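Local structure of uncharacterized protein (Mycobacterium smegmatis, 4TMD) at residues Ala1-Ile7 against Phe155-Met159. The protein is of unknown function but belongs to the DUF5642 family of the Mog1p/PsbP clan and is probably made with a lipoprotein-type signal peptide. Numbering follows the deposited sequence.
Sequences AYPDADI and FDNYM
F155 meets Y2 at the tip of a beta hairpin. The hairpin joins strands 145-155 and 158-166 of the large antiparallel sheet, and its type II' turn runs from F155 to Y158. The N-terminal segment 1-7, with no regular helix or strand, passes beside this tip. The F155 ring turns its edge to the face of Y2 in an offset edge-to-face pair. The centroids lie 5.5 Å apart and the planes stand at 84°. CG of F155 sits between its own backbone N and carbonyl carbon (chi1 55°), and with this torsion the CD2 edge of the ring comes up to CD2 and CE2 of Y2. Helix 179-194 adds V190 and a cation-pi contact from R194 to F155; R194 also touches Y2. D156 meets the same CD2-CE2 side of the tyrosine. Its OD2 lies at the ring edge, near the ring plane, 3.1 Å from CD2 of Y2. The carboxylate is turned 49° from the ring. The same oxygen is near CB of A1. D156 and N157 form the two corners of the turn, and F155 N bonds to Y158 O while Y158 N bonds to F155 O, which closes the hairpin. Y158 buries the most surface of any residue here. Its ring reaches across to A5 and I7. CB of Y158 lies over one face of the F155 ring, 3.5 Å above its plane and toward the rim. CG2 of I7 lies in the plane of the Y158 ring at its edge, 3.9 Å from CE1. V193 of the C-terminal helix and E87 of strand 79-88 also touch Y158. At the phenol end, CB of A5 packs 3.4 Å from CZ of Y158. A water lies 3.3 Å from Y158 OH, at the edge of the tyrosine ring and in its plane.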
# COMPACT_ATOMS: atom_id res chain seq x y z
N ALA A 1 -2.50 -24.48 0.97
CA ALA A 1 -2.20 -24.12 -0.42
C ALA A 1 -0.76 -23.62 -0.54
O ALA A 1 -0.02 -24.00 -1.45
CB ALA A 1 -3.17 -23.06 -0.92
N TYR A 2 -0.38 -22.76 0.40
CA TYR A 2 0.97 -22.25 0.46
C TYR A 2 1.60 -22.72 1.77
O TYR A 2 1.60 -22.00 2.77
CB TYR A 2 0.96 -20.72 0.32
CG TYR A 2 0.53 -20.32 -1.07
CD1 TYR A 2 1.32 -20.64 -2.16
CD2 TYR A 2 -0.69 -19.68 -1.30
CE1 TYR A 2 0.94 -20.31 -3.44
CE2 TYR A 2 -1.09 -19.34 -2.59
CZ TYR A 2 -0.26 -19.66 -3.65
OH TYR A 2 -0.62 -19.35 -4.94
N PRO A 3 2.11 -23.96 1.74
CA PRO A 3 2.55 -24.71 2.92
C PRO A 3 3.70 -24.04 3.65
O PRO A 3 3.74 -24.04 4.88
CB PRO A 3 2.99 -26.05 2.34
CG PRO A 3 3.42 -25.71 0.94
CD PRO A 3 2.43 -24.67 0.49
N ASP A 4 4.63 -23.47 2.89
CA ASP A 4 5.82 -22.89 3.48
C ASP A 4 5.74 -21.38 3.52
O ASP A 4 6.76 -20.71 3.67
CB ASP A 4 7.05 -23.35 2.71
CG ASP A 4 7.12 -24.85 2.58
OD1 ASP A 4 7.37 -25.52 3.61
OD2 ASP A 4 6.91 -25.36 1.46
N ALA A 5 4.54 -20.84 3.38
CA ALA A 5 4.37 -19.39 3.38
C ALA A 5 4.74 -18.81 4.75
O ALA A 5 4.46 -19.42 5.79
CB ALA A 5 2.93 -19.00 2.99
N ASP A 6 5.37 -17.64 4.74
CA ASP A 6 5.89 -17.03 5.96
C ASP A 6 6.11 -15.55 5.70
O ASP A 6 6.98 -15.17 4.90
CB ASP A 6 7.20 -17.72 6.37
CG ASP A 6 7.66 -17.35 7.77
OD1 ASP A 6 7.05 -16.48 8.44
OD2 ASP A 6 8.68 -17.94 8.20
N ILE A 7 5.31 -14.71 6.36
CA ILE A 7 5.43 -13.27 6.18
C ILE A 7 6.82 -12.77 6.56
O ILE A 7 7.26 -11.71 6.11
CB ILE A 7 4.38 -12.49 6.99
CG1 ILE A 7 4.57 -12.69 8.51
CG2 ILE A 7 2.98 -12.88 6.57
CD1 ILE A 7 3.64 -11.79 9.34
N PHE A 155 -3.98 -13.21 -1.45
CA PHE A 155 -4.10 -14.64 -1.73
C PHE A 155 -4.32 -15.37 -0.43
O PHE A 155 -3.61 -15.15 0.55
CB PHE A 155 -2.86 -15.18 -2.47
CG PHE A 155 -1.56 -14.91 -1.78
CD1 PHE A 155 -0.96 -13.67 -1.86
CD2 PHE A 155 -0.93 -15.91 -1.05
CE1 PHE A 155 0.25 -13.41 -1.22
CE2 PHE A 155 0.27 -15.66 -0.41
CZ PHE A 155 0.87 -14.42 -0.50
N ASP A 156 -5.34 -16.23 -0.41
CA ASP A 156 -5.70 -16.95 0.81
C ASP A 156 -5.83 -15.97 1.97
O ASP A 156 -6.49 -14.94 1.84
CB ASP A 156 -4.67 -18.02 1.12
CG ASP A 156 -4.62 -19.10 0.07
OD1 ASP A 156 -5.67 -19.36 -0.56
OD2 ASP A 156 -3.53 -19.68 -0.12
N ASN A 157 -5.18 -16.29 3.08
CA ASN A 157 -5.25 -15.41 4.25
C ASN A 157 -4.03 -14.50 4.33
O ASN A 157 -3.64 -14.05 5.41
CB ASN A 157 -5.40 -16.24 5.52
CG ASN A 157 -6.68 -17.08 5.52
OD1 ASN A 157 -7.55 -16.89 4.66
ND2 ASN A 157 -6.80 -18.00 6.46
N TYR A 158 -3.42 -14.24 3.17
CA TYR A 158 -2.26 -13.37 3.13
C TYR A 158 -2.58 -12.11 2.36
O TYR A 158 -3.35 -12.11 1.40
CB TYR A 158 -1.05 -14.06 2.47
CG TYR A 158 -0.44 -15.16 3.30
CD1 TYR A 158 0.59 -14.89 4.19
CD2 TYR A 158 -0.90 -16.48 3.18
CE1 TYR A 158 1.15 -15.90 4.94
CE2 TYR A 158 -0.34 -17.50 3.95
CZ TYR A 158 0.68 -17.20 4.83
OH TYR A 158 1.25 -18.20 5.58
N MET A 159 -1.95 -11.03 2.77
CA MET A 159 -2.05 -9.81 2.00
C MET A 159 -0.70 -9.16 2.00
O MET A 159 -0.06 -9.12 3.04
CB MET A 159 -3.10 -8.89 2.60
CG MET A 159 -3.23 -7.57 1.89
SD MET A 159 -4.78 -6.77 2.36
CE MET A 159 -5.91 -7.54 1.21
O HOH W 1 0.28 -21.18 4.61